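Long-range contacts in DR2417 (Deinococcus radiodurans, PDB 4XWT), which probably degrades and matures RNA as a metal-dependent ribonuclease J, with 5'-3' exonuclease and possibly endonuclease activity: residues T244-V249 against G270-K275; L82-E87 against H153-N158; F37-E42 against G141-A146. One frame throughout, in Å; residues are numbered along the deposited sequence.

Contact 1: residues T244-V249 against G270-K275; sequences TFASQV and GRSMIK
Apolar packing of A246 and M273, helped by one bridging water, joins two neighbouring elements of the beta-CASP domain: the loop that follows strand 240-243 and the first turn of helix 271-282. CB of A246 points at the helix and sits over its backbone, 3.6 Å from CA of M273. OG of S272 lies 3.3 Å from the same A246 methyl. M273 runs its side chain along the loop: CG stands anti to the backbone N (chi1 -171°), and the bend at the last torsion (chi3 -76°) turns CE onto the T244 carbonyl, 3.2 Å from its O. The side chains of M273 and T244 cross at about a right angle, with CE 4.2 Å from CG2 of T244, whose hydroxyl is engaged by the carbonyl of S343. I252 and M268 also pack on M273. The loop makes a type I turn from F245 to Q248; F245 points away from the helix and touches the bound uridine monophosphate. The water donates to O of A246 (3.2 Å) and to O of M273 (2.9 Å). With no direct hydrogen bond between the segments, this nucleotide-binding loop rests on methyl and methylene contacts, two methyls lying against oxygens, and one shared water.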
ATOM      1  N   THR A 244     -17.121   8.799  -5.453  1.00 29.21           N
ATOM      2  CA  THR A 244     -16.554   9.557  -4.369  1.00 29.01           C
ATOM      3  C   THR A 244     -16.904   8.831  -3.072  1.00 34.27           C
ATOM      4  O   THR A 244     -17.602   7.817  -3.109  1.00 34.22           O
ATOM      5  CB  THR A 244     -17.082  11.013  -4.341  1.00 32.37           C
ATOM      6  OG1 THR A 244     -16.318  11.761  -3.390  1.00 36.91           O
ATOM      7  CG2 THR A 244     -18.583  11.060  -3.937  1.00 28.47           C
ATOM      8  N   PHE A 245     -16.417   9.324  -1.938  1.00 31.43           N
ATOM      9  CA  PHE A 245     -16.772   8.689  -0.665  1.00 35.75           C
ATOM     10  C   PHE A 245     -18.281   8.721  -0.451  1.00 33.51           C
ATOM     11  O   PHE A 245     -18.948   9.696  -0.787  1.00 31.83           O
ATOM     12  CB  PHE A 245     -16.048   9.355   0.503  1.00 36.63           C
ATOM     13  CG  PHE A 245     -14.561   9.299   0.381  1.00 43.84           C
ATOM     14  CD1 PHE A 245     -13.891   8.103   0.554  1.00 47.38           C
ATOM     15  CD2 PHE A 245     -13.831  10.433   0.058  1.00 50.93           C
ATOM     16  CE1 PHE A 245     -12.511   8.047   0.415  1.00 49.63           C
ATOM     17  CE2 PHE A 245     -12.451  10.381  -0.078  1.00 50.46           C
ATOM     18  CZ  PHE A 245     -11.795   9.195   0.101  1.00 49.57           C
ATOM     19  N   ALA A 246     -18.805   7.632   0.094  1.00 31.83           N
ATOM     20  CA  ALA A 246     -20.237   7.471   0.292  1.00 35.72           C
ATOM     21  C   ALA A 246     -20.828   8.632   1.077  1.00 34.09           C
ATOM     22  O   ALA A 246     -21.942   9.057   0.809  1.00 36.59           O
ATOM     23  CB  ALA A 246     -20.531   6.166   1.010  1.00 33.39           C
ATOM     24  N   SER A 247     -20.071   9.149   2.032  1.00 30.72           N
ATOM     25  CA  SER A 247     -20.626  10.117   2.971  1.00 39.50           C
ATOM     26  C   SER A 247     -20.336  11.577   2.583  1.00 38.37           C
ATOM     27  O   SER A 247     -20.678  12.490   3.324  1.00 35.35           O
ATOM     28  CB  SER A 247     -20.078   9.841   4.371  1.00 32.63           C
ATOM     29  OG  SER A 247     -18.696  10.147   4.401  1.00 39.28           O
ATOM     30  N   GLN A 248     -19.697  11.799   1.431  1.00 33.02           N
ATOM     31  CA  GLN A 248     -19.390  13.173   1.041  1.00 33.62           C
ATOM     32  C   GLN A 248     -20.648  13.822   0.472  1.00 35.59           C
ATOM     33  O   GLN A 248     -20.798  13.992  -0.746  1.00 35.41           O
ATOM     34  CB  GLN A 248     -18.244  13.244   0.024  1.00 29.72           C
ATOM     35  CG  GLN A 248     -17.099  14.240   0.426  1.00 40.14           C
ATOM     36  CD  GLN A 248     -17.524  15.718   0.550  1.00 40.35           C
ATOM     37  OE1 GLN A 248     -18.712  16.063   0.488  1.00 34.89           O
ATOM     38  NE2 GLN A 248     -16.536  16.597   0.725  1.00 45.34           N
ATOM     39  N   VAL A 249     -21.539  14.196   1.380  1.00 29.70           N
ATOM     40  CA  VAL A 249     -22.856  14.690   1.022  1.00 32.12           C
ATOM     41  C   VAL A 249     -22.771  16.005   0.242  1.00 30.11           C
ATOM     42  O   VAL A 249     -23.542  16.217  -0.694  1.00 37.56           O
ATOM     43  CB  VAL A 249     -23.743  14.878   2.297  1.00 42.87           C
ATOM     44  CG1 VAL A 249     -25.043  15.585   1.968  1.00 47.48           C
ATOM     45  CG2 VAL A 249     -24.032  13.531   2.962  1.00 39.78           C
ATOM     46  N   GLY A 270     -24.782   1.574  -4.976  1.00 37.79           N
ATOM     47  CA  GLY A 270     -23.869   1.219  -3.910  1.00 39.71           C
ATOM     48  C   GLY A 270     -24.570   1.445  -2.588  1.00 41.80           C
ATOM     49  O   GLY A 270     -24.941   2.583  -2.284  1.00 42.80           O
ATOM     50  N   ARG A 271     -24.761   0.372  -1.821  1.00 41.24           N
ATOM     51  CA  ARG A 271     -25.546   0.438  -0.578  1.00 38.37           C
ATOM     52  C   ARG A 271     -25.075   1.541   0.349  1.00 35.09           C
ATOM     53  O   ARG A 271     -25.880   2.339   0.832  1.00 39.67           O
ATOM     54  CB  ARG A 271     -25.508  -0.905   0.169  1.00 49.76           C
ATOM     55  CG  ARG A 271     -26.085  -0.848   1.586  1.00 54.40           C
ATOM     56  CD  ARG A 271     -26.786  -2.148   1.962  1.00 72.26           C
ATOM     57  NE  ARG A 271     -28.221  -2.082   1.689  1.00 83.29           N
ATOM     58  CZ  ARG A 271     -28.963  -3.110   1.288  1.00 80.31           C
ATOM     59  NH1 ARG A 271     -30.259  -2.939   1.065  1.00 76.98           N
ATOM     60  NH2 ARG A 271     -28.412  -4.302   1.103  1.00 83.69           N
ATOM     61  N   SER A 272     -23.772   1.586   0.593  1.00 38.86           N
ATOM     62  CA  SER A 272     -23.188   2.559   1.500  1.00 43.37           C
ATOM     63  C   SER A 272     -23.536   3.999   1.110  1.00 46.84           C
ATOM     64  O   SER A 272     -23.884   4.816   1.972  1.00 42.29           O
ATOM     65  CB  SER A 272     -21.675   2.386   1.551  1.00 55.11           C
ATOM     66  OG  SER A 272     -21.115   3.261   2.503  1.00 65.33           O
ATOM     67  N   MET A 273     -23.462   4.315  -0.179  1.00 42.30           N
ATOM     68  CA  MET A 273     -23.767   5.680  -0.594  1.00 42.61           C
ATOM     69  C   MET A 273     -25.268   5.955  -0.528  1.00 39.00           C
ATOM     70  O   MET A 273     -25.683   7.043  -0.139  1.00 45.69           O
ATOM     71  CB  MET A 273     -23.248   5.953  -1.997  1.00 38.79           C
ATOM     72  CG  MET A 273     -23.347   7.414  -2.394  1.00 39.09           C
ATOM     73  SD  MET A 273     -22.540   7.616  -3.989  1.00 43.91           S
ATOM     74  CE  MET A 273     -20.803   7.551  -3.550  1.00 44.41           C
ATOM     75  N   ILE A 274     -26.071   4.974  -0.918  1.00 36.06           N
ATOM     76  CA  ILE A 274     -27.525   5.086  -0.783  1.00 43.73           C
ATOM     77  C   ILE A 274     -27.943   5.302   0.680  1.00 47.72           C
ATOM     78  O   ILE A 274     -28.865   6.069   0.966  1.00 47.52           O
ATOM     79  CB  ILE A 274     -28.206   3.852  -1.353  1.00 43.82           C
ATOM     80  CG1 ILE A 274     -27.871   3.743  -2.844  1.00 44.24           C
ATOM     81  CG2 ILE A 274     -29.714   3.908  -1.145  1.00 42.31           C
ATOM     82  CD1 ILE A 274     -28.412   2.516  -3.514  1.00 40.51           C
ATOM     83  N   LYS A 275     -27.237   4.653   1.602  1.00 44.33           N
ATOM     84  CA  LYS A 275     -27.491   4.821   3.028  1.00 42.14           C
ATOM     85  C   LYS A 275     -27.218   6.246   3.502  1.00 40.47           C
ATOM     86  O   LYS A 275     -28.051   6.852   4.179  1.00 38.53           O
ATOM     87  CB  LYS A 275     -26.644   3.833   3.820  1.00 55.25           C
ATOM     88  CG  LYS A 275     -26.693   4.038   5.308  1.00 62.28           C
ATOM     89  CD  LYS A 275     -25.590   3.274   6.010  1.00 65.11           C
ATOM     90  CE  LYS A 275     -24.232   3.933   5.823  1.00 67.93           C
ATOM     91  NZ  LYS A 275     -23.218   3.212   6.639  1.00 72.88           N
TER
HETATM   92  O   HOH W   1     -24.805   9.778  -0.334  1.00 45.57           O

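Contact 2: residues L82-E87 against H153-N158; sequences LTHGHE and HSIPDN. With ZN (zinc ion), chain C; U5P (uridine-5'-monophosphate), chain H.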
ATOM      1  N   LEU A  82     -21.447  13.360  20.294  1.00 31.12           N
ATOM      2  CA  LEU A  82     -21.089  12.834  18.974  1.00 31.27           C
ATOM      3  C   LEU A  82     -20.912  14.010  18.019  1.00 34.97           C
ATOM      4  O   LEU A  82     -21.887  14.721  17.707  1.00 38.05           O
ATOM      5  CB  LEU A  82     -22.164  11.885  18.454  1.00 30.65           C
ATOM      6  CG  LEU A  82     -22.578  10.730  19.363  1.00 32.19           C
ATOM      7  CD1 LEU A  82     -23.601   9.872  18.662  1.00 36.81           C
ATOM      8  CD2 LEU A  82     -21.355   9.914  19.742  1.00 37.09           C
ATOM      9  N   THR A  83     -19.674  14.225  17.585  1.00 30.59           N
ATOM     10  CA  THR A  83     -19.304  15.388  16.781  1.00 31.78           C
ATOM     11  C   THR A  83     -19.782  15.314  15.327  1.00 37.52           C
ATOM     12  O   THR A  83     -20.171  16.334  14.753  1.00 32.95           O
ATOM     13  CB  THR A  83     -17.779  15.590  16.761  1.00 34.55           C
ATOM     14  OG1 THR A  83     -17.163  14.494  16.061  1.00 31.93           O
ATOM     15  CG2 THR A  83     -17.223  15.674  18.171  1.00 31.14           C
ATOM     16  N   HIS A  84     -19.710  14.123  14.724  1.00 34.56           N
ATOM     17  CA  HIS A  84     -20.242  13.914  13.376  1.00 30.56           C
ATOM     18  C   HIS A  84     -20.361  12.434  13.025  1.00 32.94           C
ATOM     19  O   HIS A  84     -19.920  11.563  13.773  1.00 29.75           O
ATOM     20  CB  HIS A  84     -19.387  14.641  12.325  1.00 26.58           C
ATOM     21  CG  HIS A  84     -17.964  14.171  12.257  1.00 28.26           C
ATOM     22  ND1 HIS A  84     -17.127  14.177  13.353  1.00 30.50           N
ATOM     23  CD2 HIS A  84     -17.218  13.724  11.215  1.00 25.58           C
ATOM     24  CE1 HIS A  84     -15.930  13.741  12.991  1.00 28.50           C
ATOM     25  NE2 HIS A  84     -15.964  13.446  11.706  1.00 25.39           N
ATOM     26  N   GLY A  85     -20.976  12.155  11.882  1.00 31.34           N
ATOM     27  CA  GLY A  85     -21.404  10.807  11.571  1.00 28.15           C
ATOM     28  C   GLY A  85     -20.401   9.965  10.779  1.00 32.59           C
ATOM     29  O   GLY A  85     -20.789   8.964  10.212  1.00 36.15           O
ATOM     30  N   HIS A  86     -19.128  10.351  10.743  1.00 29.13           N
ATOM     31  CA  HIS A  86     -18.122   9.499  10.069  1.00 28.75           C
ATOM     32  C   HIS A  86     -17.873   8.210  10.847  1.00 28.71           C
ATOM     33  O   HIS A  86     -18.063   8.161  12.065  1.00 31.90           O
ATOM     34  CB  HIS A  86     -16.808  10.246   9.885  1.00 27.24           C
ATOM     35  CG  HIS A  86     -16.773  11.081   8.648  1.00 26.36           C
ATOM     36  ND1 HIS A  86     -15.977  12.193   8.526  1.00 25.47           N
ATOM     37  CD2 HIS A  86     -17.463  10.979   7.489  1.00 28.67           C
ATOM     38  CE1 HIS A  86     -16.164  12.734   7.335  1.00 32.06           C
ATOM     39  NE2 HIS A  86     -17.063  12.020   6.689  1.00 30.52           N
ATOM     40  N   GLU A  87     -17.426   7.166  10.149  1.00 31.22           N
ATOM     41  CA  GLU A  87     -17.285   5.868  10.796  1.00 33.67           C
ATOM     42  C   GLU A  87     -16.226   5.878  11.898  1.00 27.45           C
ATOM     43  O   GLU A  87     -16.354   5.163  12.882  1.00 32.71           O
ATOM     44  CB  GLU A  87     -16.949   4.774   9.770  1.00 34.13           C
ATOM     45  CG  GLU A  87     -18.105   4.340   8.879  1.00 42.34           C
ATOM     46  CD  GLU A  87     -18.882   3.176   9.467  1.00 59.02           C
ATOM     47  OE1 GLU A  87     -19.436   3.343  10.573  1.00 63.55           O
ATOM     48  OE2 GLU A  87     -18.925   2.095   8.835  1.00 74.28           O
ATOM     49  N   HIS A 153     -16.763  20.508   7.357  1.00 31.48           N
ATOM     50  CA  HIS A 153     -16.000  19.267   7.226  1.00 34.80           C
ATOM     51  C   HIS A 153     -16.487  18.586   5.936  1.00 33.11           C
ATOM     52  O   HIS A 153     -17.151  19.235   5.130  1.00 37.18           O
ATOM     53  CB  HIS A 153     -16.186  18.418   8.507  1.00 26.18           C
ATOM     54  CG  HIS A 153     -15.384  17.153   8.546  1.00 33.34           C
ATOM     55  ND1 HIS A 153     -14.109  17.051   8.018  1.00 30.61           N
ATOM     56  CD2 HIS A 153     -15.682  15.929   9.048  1.00 28.92           C
ATOM     57  CE1 HIS A 153     -13.662  15.821   8.197  1.00 30.51           C
ATOM     58  NE2 HIS A 153     -14.597  15.119   8.816  1.00 26.58           N
ATOM     59  N   SER A 154     -16.166  17.312   5.728  1.00 32.96           N
ATOM     60  CA  SER A 154     -16.563  16.603   4.504  1.00 32.20           C
ATOM     61  C   SER A 154     -17.910  15.884   4.672  1.00 38.79           C
ATOM     62  O   SER A 154     -18.344  15.120   3.792  1.00 34.60           O
ATOM     63  CB  SER A 154     -15.486  15.595   4.120  1.00 29.15           C
ATOM     64  OG  SER A 154     -15.295  14.747   5.239  1.00 34.22           O
ATOM     65  N   ILE A 155     -18.557  16.111   5.818  1.00 39.86           N
ATOM     66  CA  ILE A 155     -19.927  15.635   6.051  1.00 33.78           C
ATOM     67  C   ILE A 155     -20.719  16.760   6.745  1.00 36.97           C
ATOM     68  O   ILE A 155     -20.149  17.524   7.523  1.00 35.68           O
ATOM     69  CB  ILE A 155     -19.952  14.318   6.897  1.00 28.15           C
ATOM     70  CG1 ILE A 155     -21.311  13.608   6.769  1.00 31.19           C
ATOM     71  CG2 ILE A 155     -19.592  14.592   8.371  1.00 29.51           C
ATOM     72  CD1 ILE A 155     -21.449  12.265   7.530  1.00 32.07           C
ATOM     73  N   PRO A 156     -22.023  16.905   6.436  1.00 39.00           N
ATOM     74  CA  PRO A 156     -22.792  17.960   7.123  1.00 36.63           C
ATOM     75  C   PRO A 156     -23.054  17.638   8.595  1.00 34.48           C
ATOM     76  O   PRO A 156     -22.838  16.495   9.019  1.00 35.16           O
ATOM     77  CB  PRO A 156     -24.118  18.007   6.348  1.00 40.97           C
ATOM     78  CG  PRO A 156     -23.848  17.301   5.054  1.00 39.04           C
ATOM     79  CD  PRO A 156     -22.805  16.270   5.364  1.00 39.24           C
ATOM     80  N   ASP A 157     -23.523  18.629   9.350  1.00 32.03           N
ATOM     81  CA  ASP A 157     -23.862  18.453  10.770  1.00 35.65           C
ATOM     82  C   ASP A 157     -22.641  18.029  11.568  1.00 31.41           C
ATOM     83  O   ASP A 157     -22.676  17.129  12.383  1.00 33.45           O
ATOM     84  CB  ASP A 157     -24.996  17.453  10.933  1.00 36.17           C
ATOM     85  CG  ASP A 157     -26.345  18.091  10.732  1.00 43.46           C
ATOM     86  OD1 ASP A 157     -26.386  19.335  10.604  1.00 52.00           O
ATOM     87  OD2 ASP A 157     -27.362  17.366  10.726  1.00 38.32           O
ATOM     88  N   ASN A 158     -21.545  18.716  11.308  1.00 34.62           N
ATOM     89  CA  ASN A 158     -20.283  18.415  11.946  1.00 27.78           C
ATOM     90  C   ASN A 158     -20.010  19.502  12.942  1.00 32.62           C
ATOM     91  O   ASN A 158     -20.122  20.679  12.597  1.00 34.14           O
ATOM     92  CB  ASN A 158     -19.189  18.315  10.881  1.00 27.23           C
ATOM     93  CG  ASN A 158     -17.812  18.196  11.461  1.00 31.99           C
ATOM     94  OD1 ASN A 158     -17.368  17.105  11.814  1.00 31.95           O
ATOM     95  ND2 ASN A 158     -17.111  19.315  11.538  1.00 33.81           N
TER
HETATM   96 ZN    ZN C 601     -14.585  13.072   9.802  1.00 36.57          ZN
HETATM   97  N1  U5P H 606     -11.271   9.206   5.288  1.00133.69           N
HETATM   98  C2  U5P H 606     -12.024   8.103   5.733  1.00129.53           C
HETATM   99  N3  U5P H 606     -13.354   8.094   5.593  1.00126.82           N
HETATM  100  C4  U5P H 606     -13.989   9.129   5.039  1.00122.23           C
HETATM  101  C5  U5P H 606     -13.279  10.235   4.597  1.00125.79           C
HETATM  102  C6  U5P H 606     -11.899  10.248   4.735  1.00130.47           C
HETATM  103  O2  U5P H 606     -11.453   7.124   6.257  1.00128.49           O
HETATM  104  O4  U5P H 606     -15.225   9.096   4.920  1.00116.56           O
HETATM  105  C1' U5P H 606      -9.814   9.217   5.448  1.00137.75           C
HETATM  106  C2' U5P H 606      -9.107   9.598   4.155  1.00140.81           C
HETATM  107  O2' U5P H 606      -8.517   8.451   3.540  1.00141.41           O
HETATM  108  C3' U5P H 606      -8.042  10.585   4.573  1.00141.07           C
HETATM  109  C4' U5P H 606      -8.555  11.164   5.870  1.00143.17           C
HETATM  110  O3' U5P H 606      -6.822   9.903   4.856  1.00139.81           O
HETATM  111  O4' U5P H 606      -9.451  10.198   6.418  1.00140.92           O
HETATM  112  C5' U5P H 606      -9.309  12.449   5.594  1.00150.70           C
HETATM  113  O5' U5P H 606     -10.143  12.283   4.451  1.00154.35           O
HETATM  114  P   U5P H 606     -11.036  13.505   3.920  1.00206.75           P
HETATM  115  O1P U5P H 606      -9.967  14.523   3.685  1.00202.68           O
HETATM  116  O2P U5P H 606     -11.748  13.009   2.686  1.00196.52           O
HETATM  117  O3P U5P H 606     -11.994  13.784   5.050  1.00200.97           O
HETATM  118  O   HOH W   2     -22.758  14.102  10.779  1.00 29.14           O
HETATM  119  O   HOH W   3     -17.533  12.436   3.917  1.00 35.27           O
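H86 reaches across to H153, S154 and I155 of the second loop, and its ring is engaged on both faces and along its edge. Its CB lies 3.6 Å from the zinc ion, and ND1 binds the metal at 2.1 Å. CD2, on the other side of the ring, lies near O4 of the uridine monophosphate and CD1 of I155. CE1 is turned to OG of S154, which lies 3.0 Å away in the ring plane. NE2 at the far end donates to a water 2.8 Å away, and this water donates in turn to O of S154, tying the tip of the ring to the second loop. I155 covers one face of the imidazole in a CH-pi contact, CG2 standing over the face, 14° off the normal and shifted toward the rim, while O4 of the nucleotide lies over the opposite face. H84 and H86 belong to the HxHxDH signature of the metallo-beta-lactamase fold, on the loop after strand 77-82. H153, from the loop after strand 144-150, stands steeply to both other histidine rings and binds the zinc through NE2 at 2.3 Å; its ND1 is held by O of G380, and D175 supplies the fourth zinc ligand. A chi1 of 61° sets the H84 ring between its backbone N and carbonyl carbon, with NE2 2.4 Å from the zinc. Its ND1 donates a hydrogen bond to OG1 of T83 (2.7 Å), in the ring plane. OD1 of N158 sits over a face of H84, 3.0 Å from CG, with its amide nearly perpendicular to the ring. Behind these, OG1 of T83 is also hydrogen-bonded to OD2 of D47, and ND2 of N158 to O of M151 and O of D175. S154 reaches O3P of the nucleotide in a weak hydrogen bond.

Contact 3: residues F37-E42 against G141-A146; sequences FRYGDE and GQSFVA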
ATOM      1  N   PHE A  37     -13.417  12.600  29.171  1.00 39.08           N
ATOM      2  CA  PHE A  37     -13.162  13.694  30.093  1.00 44.73           C
ATOM      3  C   PHE A  37     -13.680  13.321  31.475  1.00 49.78           C
ATOM      4  O   PHE A  37     -14.841  12.948  31.626  1.00 46.27           O
ATOM      5  CB  PHE A  37     -13.843  14.973  29.638  1.00 42.53           C
ATOM      6  CG  PHE A  37     -13.278  15.555  28.390  1.00 45.08           C
ATOM      7  CD1 PHE A  37     -12.220  16.447  28.443  1.00 38.61           C
ATOM      8  CD2 PHE A  37     -13.822  15.228  27.153  1.00 45.01           C
ATOM      9  CE1 PHE A  37     -11.712  17.004  27.272  1.00 38.10           C
ATOM     10  CE2 PHE A  37     -13.319  15.783  25.992  1.00 46.56           C
ATOM     11  CZ  PHE A  37     -12.265  16.671  26.060  1.00 41.84           C
ATOM     12  N   ARG A  38     -12.833  13.436  32.487  1.00 39.67           N
ATOM     13  CA  ARG A  38     -13.276  13.131  33.833  1.00 45.52           C
ATOM     14  C   ARG A  38     -12.918  14.230  34.819  1.00 47.09           C
ATOM     15  O   ARG A  38     -11.763  14.643  34.923  1.00 55.44           O
ATOM     16  CB  ARG A  38     -12.692  11.806  34.327  1.00 42.02           C
ATOM     17  CG  ARG A  38     -13.080  11.520  35.773  1.00 48.14           C
ATOM     18  CD  ARG A  38     -12.535  10.211  36.304  1.00 48.40           C
ATOM     19  NE  ARG A  38     -12.981  10.004  37.680  1.00 55.10           N
ATOM     20  CZ  ARG A  38     -12.535   9.036  38.474  1.00 53.99           C
ATOM     21  NH1 ARG A  38     -11.626   8.176  38.029  1.00 51.45           N
ATOM     22  NH2 ARG A  38     -12.995   8.924  39.711  1.00 54.18           N
ATOM     23  N   TYR A  39     -13.923  14.683  35.556  1.00 47.96           N
ATOM     24  CA  TYR A  39     -13.701  15.602  36.663  1.00 51.97           C
ATOM     25  C   TYR A  39     -14.402  15.055  37.891  1.00 51.25           C
ATOM     26  O   TYR A  39     -15.621  14.885  37.892  1.00 49.62           O
ATOM     27  CB  TYR A  39     -14.214  17.007  36.339  1.00 54.07           C
ATOM     28  CG  TYR A  39     -13.872  18.012  37.410  1.00 59.40           C
ATOM     29  CD1 TYR A  39     -12.643  18.660  37.404  1.00 54.36           C
ATOM     30  CD2 TYR A  39     -14.768  18.296  38.443  1.00 51.53           C
ATOM     31  CE1 TYR A  39     -12.316  19.575  38.380  1.00 55.26           C
ATOM     32  CE2 TYR A  39     -14.448  19.215  39.430  1.00 57.67           C
ATOM     33  CZ  TYR A  39     -13.215  19.849  39.391  1.00 63.79           C
ATOM     34  OH  TYR A  39     -12.873  20.763  40.366  1.00 68.32           O
ATOM     35  N   GLY A  40     -13.633  14.769  38.931  1.00 54.44           N
ATOM     36  CA  GLY A  40     -14.204  14.182  40.130  1.00 61.80           C
ATOM     37  C   GLY A  40     -14.789  12.825  39.794  1.00 61.76           C
ATOM     38  O   GLY A  40     -14.092  11.962  39.240  1.00 53.11           O
ATOM     39  N   ASP A  41     -16.069  12.637  40.099  1.00 53.41           N
ATOM     40  CA  ASP A  41     -16.725  11.380  39.772  1.00 58.83           C
ATOM     41  C   ASP A  41     -17.740  11.535  38.636  1.00 59.22           C
ATOM     42  O   ASP A  41     -18.715  10.792  38.553  1.00 61.44           O
ATOM     43  CB  ASP A  41     -17.373  10.790  41.028  1.00 65.67           C
ATOM     44  CG  ASP A  41     -16.335  10.221  41.999  1.00 80.46           C
ATOM     45  OD1 ASP A  41     -15.141  10.583  41.868  1.00 73.74           O
ATOM     46  OD2 ASP A  41     -16.705   9.411  42.884  1.00 92.70           O
ATOM     47  N   GLU A  42     -17.484  12.486  37.743  1.00 55.46           N
ATOM     48  CA  GLU A  42     -18.315  12.647  36.557  1.00 55.47           C
ATOM     49  C   GLU A  42     -17.482  12.479  35.286  1.00 52.80           C
ATOM     50  O   GLU A  42     -16.357  12.966  35.184  1.00 47.00           O
ATOM     51  CB  GLU A  42     -19.030  14.001  36.573  1.00 47.78           C
ATOM     52  CG  GLU A  42     -19.923  14.185  37.819  1.00 55.10           C
ATOM     53  CD  GLU A  42     -20.690  15.498  37.817  1.00 66.08           C
ATOM     54  OE1 GLU A  42     -20.245  16.446  37.133  1.00 70.77           O
ATOM     55  OE2 GLU A  42     -21.741  15.582  38.497  1.00 67.82           O
ATOM     56  N   GLY A 141     -23.976  16.238  34.326  1.00 48.39           N
ATOM     57  CA  GLY A 141     -23.699  16.189  35.746  1.00 56.15           C
ATOM     58  C   GLY A 141     -23.678  17.610  36.272  1.00 63.60           C
ATOM     59  O   GLY A 141     -24.450  18.448  35.808  1.00 71.00           O
ATOM     60  N   GLN A 142     -22.784  17.895  37.212  1.00 60.75           N
ATOM     61  CA  GLN A 142     -22.731  19.220  37.809  1.00 60.79           C
ATOM     62  C   GLN A 142     -21.550  20.059  37.305  1.00 65.97           C
ATOM     63  O   GLN A 142     -21.637  21.282  37.275  1.00 71.37           O
ATOM     64  CB  GLN A 142     -22.683  19.100  39.335  1.00 66.97           C
ATOM     65  CG  GLN A 142     -23.702  18.114  39.916  1.00 74.89           C
ATOM     66  CD  GLN A 142     -25.133  18.638  39.893  1.00 87.85           C
ATOM     67  OE1 GLN A 142     -25.372  19.831  40.078  1.00 92.47           O
ATOM     68  NE2 GLN A 142     -26.090  17.740  39.672  1.00 89.67           N
ATOM     69  N   SER A 143     -20.457  19.420  36.893  1.00 65.21           N
ATOM     70  CA  SER A 143     -19.254  20.186  36.545  1.00 61.80           C
ATOM     71  C   SER A 143     -18.974  20.349  35.047  1.00 57.07           C
ATOM     72  O   SER A 143     -17.952  20.947  34.673  1.00 60.68           O
ATOM     73  CB  SER A 143     -18.028  19.559  37.213  1.00 59.86           C
ATOM     74  OG  SER A 143     -18.370  18.380  37.903  1.00 63.89           O
ATOM     75  N   PHE A 144     -19.853  19.837  34.184  1.00 48.18           N
ATOM     76  CA  PHE A 144     -19.628  19.969  32.746  1.00 48.59           C
ATOM     77  C   PHE A 144     -20.763  20.662  32.007  1.00 40.07           C
ATOM     78  O   PHE A 144     -21.945  20.332  32.201  1.00 42.98           O
ATOM     79  CB  PHE A 144     -19.421  18.602  32.085  1.00 49.03           C
ATOM     80  CG  PHE A 144     -18.145  17.924  32.453  1.00 53.12           C
ATOM     81  CD1 PHE A 144     -16.952  18.309  31.880  1.00 50.90           C
ATOM     82  CD2 PHE A 144     -18.142  16.870  33.346  1.00 52.33           C
ATOM     83  CE1 PHE A 144     -15.778  17.672  32.208  1.00 44.50           C
ATOM     84  CE2 PHE A 144     -16.972  16.229  33.674  1.00 56.91           C
ATOM     85  CZ  PHE A 144     -15.786  16.628  33.097  1.00 54.97           C
ATOM     86  N   VAL A 145     -20.387  21.605  31.146  1.00 39.26           N
ATOM     87  CA  VAL A 145     -21.276  22.129  30.113  1.00 45.99           C
ATOM     88  C   VAL A 145     -20.578  22.092  28.753  1.00 44.10           C
ATOM     89  O   VAL A 145     -19.435  22.539  28.626  1.00 45.21           O
ATOM     90  CB  VAL A 145     -21.722  23.580  30.401  1.00 47.65           C
ATOM     91  CG1 VAL A 145     -22.550  24.115  29.232  1.00 42.62           C
ATOM     92  CG2 VAL A 145     -22.508  23.651  31.705  1.00 57.57           C
ATOM     93  N   ALA A 146     -21.259  21.550  27.744  1.00 45.48           N
ATOM     94  CA  ALA A 146     -20.735  21.570  26.375  1.00 40.00           C
ATOM     95  C   ALA A 146     -21.580  22.463  25.489  1.00 39.71           C
ATOM     96  O   ALA A 146     -22.806  22.395  25.506  1.00 44.46           O
ATOM     97  CB  ALA A 146     -20.671  20.156  25.791  1.00 34.44           C
TER
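The carboxylate of E42 is gripped by the turn G141-S143. Its OE1 accepts N of S143 at 3.0 Å on the syn side, nearly straight (166° at the hydrogen), and takes OG of S143 at 2.8 Å from above the carboxylate plane. OE2 accepts N of Q142 at 2.8 Å, on the syn side but 17° out of the plane, and lies 3.4 Å from CA of G141, which has no side chain to keep it off. OG of S143 is brought to the carboxylate by an almost eclipsed torsion (chi1 4°). Next to the polar grip, the F144 ring inserts between the two beta-sheets of the metallo-beta-lactamase sandwich: strands 37-39 and 144-146 belong to different sheets, with axes 10.3 Å apart. CE2 of F144 meets O of E42 at the ring edge (3.6 Å), and CZ packs on CB of Y39 (3.6 Å). V44 and L163 flank the ring from either sheet. E42 and Y39 are placed by a hairpin, a type II' turn closed by two backbone hydrogen bonds between them. R38 steadies the tip of this hairpin: NE donates to O of G40 (2.7 Å), and the guanidinium makes a long salt bridge to D41.

Contact 2 is fully buried, whereas contacts 1 and 3 are only partly so. Contacts 1 and 2 adjoin at the nucleotide site, where the beta-CASP and metallo-beta-lactamase regions meet: S247 touches H86, Q248 lies against S154, and V249 packs on P156. Contact 3 is remote, its centre about 24 Å from that of contact 2 and about 36 Å from that of contact 1, yet strand 144-150 connects it to contact 2, starting in one and leading into the loop of the other. Their segments alternate along the chain. Chemistry changes with place: metal coordination at the active site, methyl packing behind the nucleotide-binding loop, and a carboxylate held by backbone amides and a hydroxyl at the sandwich's outer end.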